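PDB 5EIK: trimeric intracellular cation channel type 1B.2 from Caenorhabditis elegans, which forms a homotrimeric potassium channel of intracellular membranes, binds PIP2 and may supply counter-ion current during calcium release from intracellular stores. Local coordinates for residues A[25-30]-A[131-136]; A[36-41]-A[125-130]. All coordinates share one frame; numbering follows the deposited sequence.

Contact 1. Residues A[25-30]-A[131-136]. With DMU (decyl-beta-D-maltopyranoside), chain K; DMU (decyl-beta-D-maltopyranoside), chain J.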
# COMPACT_ATOMS: atom_id res chain seq x y z
N LEU A 25 -23.93 19.55 -15.60
CA LEU A 25 -22.95 20.62 -15.41
C LEU A 25 -21.55 20.19 -15.83
O LEU A 25 -21.08 19.13 -15.43
CB LEU A 25 -22.90 21.03 -13.94
CG LEU A 25 -24.08 21.83 -13.41
CD1 LEU A 25 -23.98 21.95 -11.90
CD2 LEU A 25 -24.07 23.21 -14.06
N LYS A 26 -20.89 21.01 -16.63
CA LYS A 26 -19.53 20.71 -17.05
C LYS A 26 -18.61 21.07 -15.88
O LYS A 26 -18.37 22.24 -15.59
CB LYS A 26 -19.15 21.51 -18.30
CG LYS A 26 -17.78 21.15 -18.84
CD LYS A 26 -17.72 19.68 -19.24
CE LYS A 26 -16.35 19.08 -18.99
NZ LYS A 26 -16.03 18.98 -17.53
N LEU A 27 -18.10 20.04 -15.21
CA LEU A 27 -17.24 20.20 -14.05
C LEU A 27 -15.94 20.95 -14.30
O LEU A 27 -15.51 21.76 -13.47
CB LEU A 27 -16.96 18.84 -13.43
CG LEU A 27 -18.25 18.10 -13.04
CD1 LEU A 27 -17.90 16.80 -12.35
CD2 LEU A 27 -19.08 18.98 -12.11
N TYR A 28 -15.31 20.69 -15.44
CA TYR A 28 -14.07 21.37 -15.78
C TYR A 28 -14.42 22.77 -16.33
O TYR A 28 -15.31 22.92 -17.17
CB TYR A 28 -13.31 20.57 -16.84
CG TYR A 28 -11.97 21.17 -17.20
CD1 TYR A 28 -10.83 20.90 -16.45
CD2 TYR A 28 -11.85 22.02 -18.30
CE1 TYR A 28 -9.60 21.47 -16.78
CE2 TYR A 28 -10.64 22.59 -18.63
CZ TYR A 28 -9.51 22.31 -17.88
OH TYR A 28 -8.30 22.85 -18.23
N PRO A 29 -13.71 23.81 -15.87
CA PRO A 29 -12.62 23.74 -14.88
C PRO A 29 -13.01 24.30 -13.51
O PRO A 29 -12.26 24.16 -12.55
CB PRO A 29 -11.55 24.59 -15.54
CG PRO A 29 -12.37 25.75 -16.06
CD PRO A 29 -13.62 25.07 -16.64
N TYR A 30 -14.18 24.92 -13.42
CA TYR A 30 -14.60 25.53 -12.16
C TYR A 30 -14.97 24.62 -11.01
O TYR A 30 -14.62 24.90 -9.85
CB TYR A 30 -15.73 26.52 -12.44
CG TYR A 30 -15.25 27.68 -13.28
CD1 TYR A 30 -14.24 28.52 -12.81
CD2 TYR A 30 -15.75 27.89 -14.56
CE1 TYR A 30 -13.74 29.55 -13.61
CE2 TYR A 30 -15.26 28.92 -15.36
CZ TYR A 30 -14.25 29.74 -14.88
OH TYR A 30 -13.75 30.76 -15.66
N GLU A 131 -19.00 19.62 -3.46
CA GLU A 131 -19.96 18.56 -3.22
C GLU A 131 -20.63 18.12 -4.52
O GLU A 131 -20.92 16.94 -4.72
CB GLU A 131 -21.00 18.99 -2.18
CG GLU A 131 -20.42 19.17 -0.78
CD GLU A 131 -19.56 17.98 -0.36
OE1 GLU A 131 -20.00 16.81 -0.51
OE2 GLU A 131 -18.43 18.19 0.14
N VAL A 132 -20.86 19.07 -5.42
CA VAL A 132 -21.46 18.72 -6.70
C VAL A 132 -20.49 17.79 -7.44
O VAL A 132 -20.89 16.79 -8.01
CB VAL A 132 -21.71 19.98 -7.57
CG1 VAL A 132 -22.01 19.59 -9.02
CG2 VAL A 132 -22.89 20.76 -6.98
N GLN A 133 -19.20 18.13 -7.40
CA GLN A 133 -18.20 17.33 -8.08
C GLN A 133 -18.02 15.93 -7.46
O GLN A 133 -17.81 14.94 -8.17
CB GLN A 133 -16.86 18.09 -8.10
CG GLN A 133 -15.87 17.58 -9.13
CD GLN A 133 -14.54 17.23 -8.50
OE1 GLN A 133 -14.49 16.80 -7.35
NE2 GLN A 133 -13.45 17.40 -9.26
N ARG A 134 -18.10 15.85 -6.14
CA ARG A 134 -17.98 14.56 -5.46
C ARG A 134 -19.07 13.60 -5.93
O ARG A 134 -18.81 12.42 -6.18
CB ARG A 134 -18.08 14.74 -3.95
CG ARG A 134 -17.90 13.43 -3.18
CD ARG A 134 -18.46 13.52 -1.78
NE ARG A 134 -17.89 14.64 -1.03
CZ ARG A 134 -16.70 14.62 -0.44
NH1 ARG A 134 -15.94 13.54 -0.49
NH2 ARG A 134 -16.27 15.70 0.21
N THR A 135 -20.30 14.11 -6.02
CA THR A 135 -21.44 13.30 -6.45
C THR A 135 -21.17 12.72 -7.82
O THR A 135 -21.48 11.56 -8.09
CB THR A 135 -22.72 14.13 -6.50
OG1 THR A 135 -22.98 14.70 -5.21
CG2 THR A 135 -23.90 13.25 -6.89
N HIS A 136 -20.59 13.53 -8.70
CA HIS A 136 -20.25 13.07 -10.04
C HIS A 136 -19.16 12.00 -10.00
O HIS A 136 -19.18 11.07 -10.80
CB HIS A 136 -19.76 14.24 -10.90
CG HIS A 136 -19.16 13.81 -12.20
ND1 HIS A 136 -19.92 13.49 -13.30
CD2 HIS A 136 -17.87 13.61 -12.56
CE1 HIS A 136 -19.12 13.11 -14.28
NE2 HIS A 136 -17.88 13.16 -13.86
C1 DMU K . -20.78 25.16 -15.71
C2 DMU K . -21.49 25.12 -17.08
C3 DMU K . -22.89 25.92 -17.03
C4 DMU K . -22.69 27.25 -16.33
O5 DMU K . -22.20 27.04 -15.00
C6 DMU K . -20.83 26.58 -15.09
O7 DMU K . -23.48 26.33 -18.45
O16 DMU K . -20.25 26.55 -13.78
C18 DMU K . -19.75 27.87 -13.50
C19 DMU K . -19.13 27.87 -12.10
C22 DMU K . -19.31 29.24 -11.45
C25 DMU K . -19.76 29.03 -10.01
C28 DMU K . -20.04 30.39 -9.38
C31 DMU K . -20.19 30.25 -7.87
C34 DMU K . -18.84 30.55 -7.19
C37 DMU K . -19.07 31.01 -5.75
C40 DMU K . -17.92 30.51 -4.86
C43 DMU K . -16.80 31.56 -4.84
O49 DMU K . -19.41 24.79 -15.89
O55 DMU K . -21.70 23.73 -17.43
C57 DMU K . -24.03 27.99 -16.27
O61 DMU K . -23.81 29.34 -15.85
C5 DMU K . -24.32 25.07 -20.35
C7 DMU K . -25.57 25.89 -20.68
C8 DMU K . -26.76 25.42 -19.94
C9 DMU K . -26.47 25.44 -18.42
O1 DMU K . -25.33 24.67 -18.13
C10 DMU K . -24.09 25.06 -18.84
O2 DMU K . -27.81 26.28 -20.20
O3 DMU K . -23.18 25.55 -20.99
O4 DMU K . -25.85 25.82 -22.10
C11 DMU K . -27.67 24.96 -17.60
O6 DMU K . -27.42 25.11 -16.20
C1 DMU J . -0.42 24.87 -23.13
C2 DMU J . -1.45 25.78 -22.43
C3 DMU J . -2.77 25.02 -22.18
C4 DMU J . -2.49 23.64 -21.49
O5 DMU J . -1.57 22.85 -22.28
C6 DMU J . -0.28 23.53 -22.33
O7 DMU J . -3.58 25.81 -21.36
O16 DMU J . 0.67 22.63 -22.97
C18 DMU J . 2.05 22.94 -22.59
C19 DMU J . 2.19 23.31 -21.10
C22 DMU J . 3.34 22.55 -20.48
C25 DMU J . 3.62 23.13 -19.10
C28 DMU J . 4.96 22.61 -18.60
C31 DMU J . 5.47 23.57 -17.53
C34 DMU J . 5.47 22.84 -16.18
C37 DMU J . 6.35 23.61 -15.20
C40 DMU J . 6.94 22.63 -14.19
C43 DMU J . 8.46 22.79 -14.17
O49 DMU J . 0.83 25.59 -23.17
O55 DMU J . -1.73 26.91 -23.28
C57 DMU J . -3.80 22.84 -21.30
O61 DMU J . -3.55 21.79 -20.35
C5 DMU J . -5.50 27.39 -21.27
C7 DMU J . -6.25 26.52 -20.26
C8 DMU J . -7.05 25.36 -21.03
C9 DMU J . -6.11 24.59 -21.87
O1 DMU J . -5.29 25.40 -22.71
C10 DMU J . -4.56 26.44 -22.10
O2 DMU J . -7.58 24.61 -20.07
O3 DMU J . -4.66 28.29 -20.58
O4 DMU J . -7.17 27.25 -19.49
C11 DMU J . -6.90 23.55 -22.69
O6 DMU J . -6.00 22.75 -23.42
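Two leucines of the 25-30 loop, Leu-25 and Leu-27, pack against one side of helix 131-136 through their methyl groups. Leu-25 reaches Val-132 end to end, CD1 to CG1 at 4.2 Å, while Leu-27 divides its two branches. Its CD2 faces the same Val-132 CG1 at 4.3 Å, and its CD1 runs on to the CG of Gln-133 at 3.9 Å. With CG anti to its carbonyl carbon (chi1 -58°), the Leu-27 isobutyl group reaches out from the loop toward the helix. These residues join the link, probably on the lumenal side, between helix 11-24 and the first transmembrane helix, 30-47, to the middle of the fourth, 120-148, in the TRIC channel fold.

The polar groups of the helix are bonded away from the leucines. Gln-133 NE2 is hydrogen-bonded to Asp-32 OD1, at the start of helix 30-47. On the side turned away from the loop, Arg-134 NE meets Glu-131 OE1 on its syn side at 3.1 Å, a salt bridge close to the guanidinium plane but tilted 28° out of the carboxylate plane; Arg-134 also forms a salt bridge with the PIP2 lipid.

Detergent holds the loop backbone from outside the helix contact: Lys-26 N donates to O55 of one decyl maltoside at 2.9 Å, and Lys-26 O accepts from its O49 at 2.8 Å.

Contact 2. Residues A[36-41]-A[125-130]. With PT5 ([(2R)-1-octadecanoyloxy-3-[oxidanyl-[(1R,2R,3S,4R,5R,6S)-2,3,6-tris(oxidanyl)-4,5-diphosphonooxy-cyclohexyl]oxy-phospho ryl]oxy-propan-2-yl] (8Z)-icosa-5,8,11,14-tetraenoate), chain B.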
# COMPACT_ATOMS: atom_id res chain seq x y z
N TYR A 36 -9.75 21.31 -6.10
CA TYR A 36 -8.30 21.46 -5.96
C TYR A 36 -7.96 22.50 -4.89
O TYR A 36 -7.09 22.26 -4.05
CB TYR A 36 -7.64 21.88 -7.27
CG TYR A 36 -7.87 20.92 -8.41
CD1 TYR A 36 -7.90 19.54 -8.19
CD2 TYR A 36 -8.06 21.39 -9.70
CE1 TYR A 36 -8.12 18.66 -9.24
CE2 TYR A 36 -8.28 20.52 -10.76
CZ TYR A 36 -8.31 19.16 -10.53
OH TYR A 36 -8.56 18.32 -11.58
N VAL A 37 -8.65 23.64 -4.93
CA VAL A 37 -8.41 24.70 -3.96
C VAL A 37 -8.63 24.20 -2.54
O VAL A 37 -7.77 24.36 -1.68
CB VAL A 37 -9.32 25.93 -4.20
CG1 VAL A 37 -9.15 26.94 -3.07
CG2 VAL A 37 -8.96 26.59 -5.51
N LEU A 38 -9.78 23.58 -2.29
CA LEU A 38 -10.06 23.06 -0.96
C LEU A 38 -9.06 21.97 -0.56
O LEU A 38 -8.62 21.91 0.59
CB LEU A 38 -11.50 22.54 -0.89
CG LEU A 38 -12.57 23.65 -0.95
CD1 LEU A 38 -13.99 23.06 -1.00
CD2 LEU A 38 -12.42 24.53 0.28
N THR A 39 -8.69 21.11 -1.50
CA THR A 39 -7.72 20.06 -1.21
C THR A 39 -6.37 20.69 -0.80
O THR A 39 -5.75 20.26 0.18
CB THR A 39 -7.50 19.14 -2.44
OG1 THR A 39 -8.72 18.46 -2.75
CG2 THR A 39 -6.41 18.11 -2.16
N CYS A 40 -5.93 21.71 -1.53
CA CYS A 40 -4.66 22.36 -1.21
C CYS A 40 -4.69 23.08 0.13
O CYS A 40 -3.71 23.07 0.87
CB CYS A 40 -4.27 23.35 -2.31
SG CYS A 40 -3.71 22.57 -3.83
N LEU A 41 -5.82 23.71 0.43
CA LEU A 41 -5.97 24.40 1.69
C LEU A 41 -5.83 23.38 2.81
O LEU A 41 -5.25 23.65 3.85
CB LEU A 41 -7.35 25.07 1.77
CG LEU A 41 -7.58 26.18 0.73
CD1 LEU A 41 -8.98 26.75 0.88
CD2 LEU A 41 -6.53 27.26 0.91
N GLY A 125 -18.80 28.84 -0.75
CA GLY A 125 -19.19 28.68 -2.14
C GLY A 125 -18.39 27.55 -2.77
O GLY A 125 -18.93 26.76 -3.55
N LEU A 126 -17.11 27.47 -2.43
CA LEU A 126 -16.26 26.42 -2.97
C LEU A 126 -16.74 25.05 -2.51
O LEU A 126 -16.76 24.10 -3.28
CB LEU A 126 -14.82 26.65 -2.53
CG LEU A 126 -14.19 27.94 -3.06
CD1 LEU A 126 -12.88 28.20 -2.35
CD2 LEU A 126 -13.99 27.83 -4.57
N SER A 127 -17.14 24.97 -1.25
CA SER A 127 -17.61 23.72 -0.68
C SER A 127 -18.83 23.19 -1.42
O SER A 127 -18.97 21.98 -1.61
CB SER A 127 -17.95 23.92 0.79
OG SER A 127 -16.78 24.25 1.52
N VAL A 128 -19.70 24.10 -1.84
CA VAL A 128 -20.90 23.69 -2.57
C VAL A 128 -20.48 23.07 -3.89
O VAL A 128 -20.92 21.96 -4.23
CB VAL A 128 -21.85 24.89 -2.82
CG1 VAL A 128 -22.99 24.49 -3.73
CG2 VAL A 128 -22.41 25.37 -1.48
N LEU A 129 -19.63 23.77 -4.63
CA LEU A 129 -19.16 23.26 -5.91
C LEU A 129 -18.46 21.91 -5.74
O LEU A 129 -18.63 21.00 -6.55
CB LEU A 129 -18.20 24.24 -6.58
CG LEU A 129 -18.72 25.66 -6.85
CD1 LEU A 129 -17.68 26.44 -7.62
CD2 LEU A 129 -20.02 25.61 -7.63
N LYS A 130 -17.67 21.78 -4.67
CA LYS A 130 -16.96 20.53 -4.44
C LYS A 130 -17.94 19.37 -4.22
O LYS A 130 -17.73 18.27 -4.73
CB LYS A 130 -16.03 20.64 -3.23
CG LYS A 130 -15.26 19.35 -2.98
CD LYS A 130 -14.55 19.35 -1.65
CE LYS A 130 -14.00 17.97 -1.34
NZ LYS A 130 -13.55 17.87 0.08
O12 PT5 B . -13.61 8.50 7.74
P1 PT5 B . -12.42 8.23 6.84
O13 PT5 B . -12.74 7.22 5.46
O11 PT5 B . -11.15 7.50 7.57
O6 PT5 B . -11.54 12.02 7.19
O1 PT5 B . -11.80 9.52 6.16
C1 PT5 B . -12.63 10.57 5.64
C6 PT5 B . -11.80 11.81 5.80
C2 PT5 B . -13.02 10.37 4.13
O2 PT5 B . -11.82 10.20 3.34
C3 PT5 B . -13.75 11.64 3.58
O3 PT5 B . -13.96 11.46 2.19
C4 PT5 B . -12.94 12.90 3.79
O4 PT5 B . -13.73 14.01 3.49
P4 PT5 B . -13.37 14.97 2.22
O41 PT5 B . -11.86 15.54 2.26
O42 PT5 B . -14.38 16.23 2.16
O43 PT5 B . -13.51 14.16 0.96
C5 PT5 B . -12.47 13.08 5.24
O5 PT5 B . -11.52 14.14 5.26
P5 PT5 B . -12.01 15.53 5.96
O52 PT5 B . -13.58 15.59 6.22
O51 PT5 B . -11.12 15.73 7.38
O53 PT5 B . -11.44 16.62 4.84
C7 PT5 B . -11.66 6.68 4.66
C8 PT5 B . -12.01 5.21 4.37
C9 PT5 B . -11.42 4.18 5.39
O16 PT5 B . -11.53 4.87 3.01
C10 PT5 B . -12.49 4.79 2.04
O17 PT5 B . -12.97 5.75 1.48
O18 PT5 B . -10.71 3.10 4.64
C11 PT5 B . -10.48 1.80 5.20
O19 PT5 B . -11.16 1.26 6.12
C12 PT5 B . -12.90 3.35 1.70
C13 PT5 B . -12.81 2.90 0.22
C14 PT5 B . -13.32 1.45 0.06
C15 PT5 B . -12.18 0.43 -0.11
C16 PT5 B . -12.68 -0.99 -0.49
C17 PT5 B . -11.89 -2.14 0.20
C18 PT5 B . -11.56 -3.31 -0.74
C19 PT5 B . -10.57 -4.07 -0.63
C20 PT5 B . -9.04 -4.02 -0.67
C21 PT5 B . -8.32 -3.94 0.70
C22 PT5 B . -6.83 -3.58 0.57
C23 PT5 B . -5.93 -4.40 1.51
C24 PT5 B . -4.72 -5.04 0.79
C31 PT5 B . -9.29 1.09 4.55
C32 PT5 B . -9.66 0.38 3.22
C33 PT5 B . -8.43 -0.23 2.48
C34 PT5 B . -7.80 0.70 1.41
C35 PT5 B . -6.46 0.22 0.65
C36 PT5 B . -5.20 0.67 1.01
C37 PT5 B . -4.01 -0.30 0.88
C38 PT5 B . -2.92 0.46 0.31
C39 PT5 B . -1.70 0.95 0.96
C40 PT5 B . -1.77 2.07 1.95
C25 PT5 B . -3.41 -4.26 1.05
C26 PT5 B . -2.25 -4.73 0.16
C41 PT5 B . -1.57 1.74 3.43
C42 PT5 B . -1.82 2.94 4.35
C43 PT5 B . -3.27 3.03 4.85
O HOH W 1 -10.67 18.00 -0.33
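Leu-38 lies across Leu-126 at an oblique angle, its CD1 4.0 Å from Leu-126 CB, where two transmembrane helices of the TRIC channel fold, 30-47 and 120-148, pass each other. The short segments cross at -115°, with 10.0 Å between their axes, so the helices meet over a short length; Leu-38 touches three residues of 125-130. The Leu-38 CG stands anti to its carbonyl carbon (chi1 -70°), which carries the CD1 methyl over to the backbone of the other helix. There CD1 lies 3.7 Å from Ser-127 N and is also near Ser-127 OG, whose hydrogen bond goes back to Lys-123 O in its own helix. Val-37 supplies the second apolar pair: its CG1 meets Leu-126 CD1 at 4.0 Å, the two side chains crossing at about a right angle.

Lys-130 borders Leu-38 with its aliphatic part, CD lying 3.8 Å from Leu-38 CD1. From CG onward the chain is extended, so the same side chain packs by its methylenes and delivers its ammonium group beyond the leucine to the bound PIP2. A water accepts from Lys-130 NZ and donates to Thr-39 OG1, tying the lipid-binding lysine to helix 30-47. The neighbouring Arg-134 NH2 bonds the lipid at phosphate oxygen O42, and the anion would be expected to offset the closeness of the two positive groups. To this same O42, Lys-130 NZ donates a hydrogen bond of 2.8 Å.

How the contacts relate
Contacts 1 and 2 follow one another along helix 120-148, their centres about 11 Å apart, and both segments of contact 2 fall between residues 30 and 131, inside the span that contact 1 brings together. They meet directly where Tyr-30 O packs against Leu-129 CD1 at 4.1 Å. The loop and then the first transmembrane helix touch two successive segments of helix 120-148, the helix crossing it steeply. Each contact also contributes a PIP2-binding residue: Arg-134 from 131-136 and Lys-130 from 125-130, their side chains about 3 Å apart between nearest atoms at the lipid phosphate. The side chain of Lys-130 is about 10 Å, nearest atoms, from Gly-168, a further residue of the site.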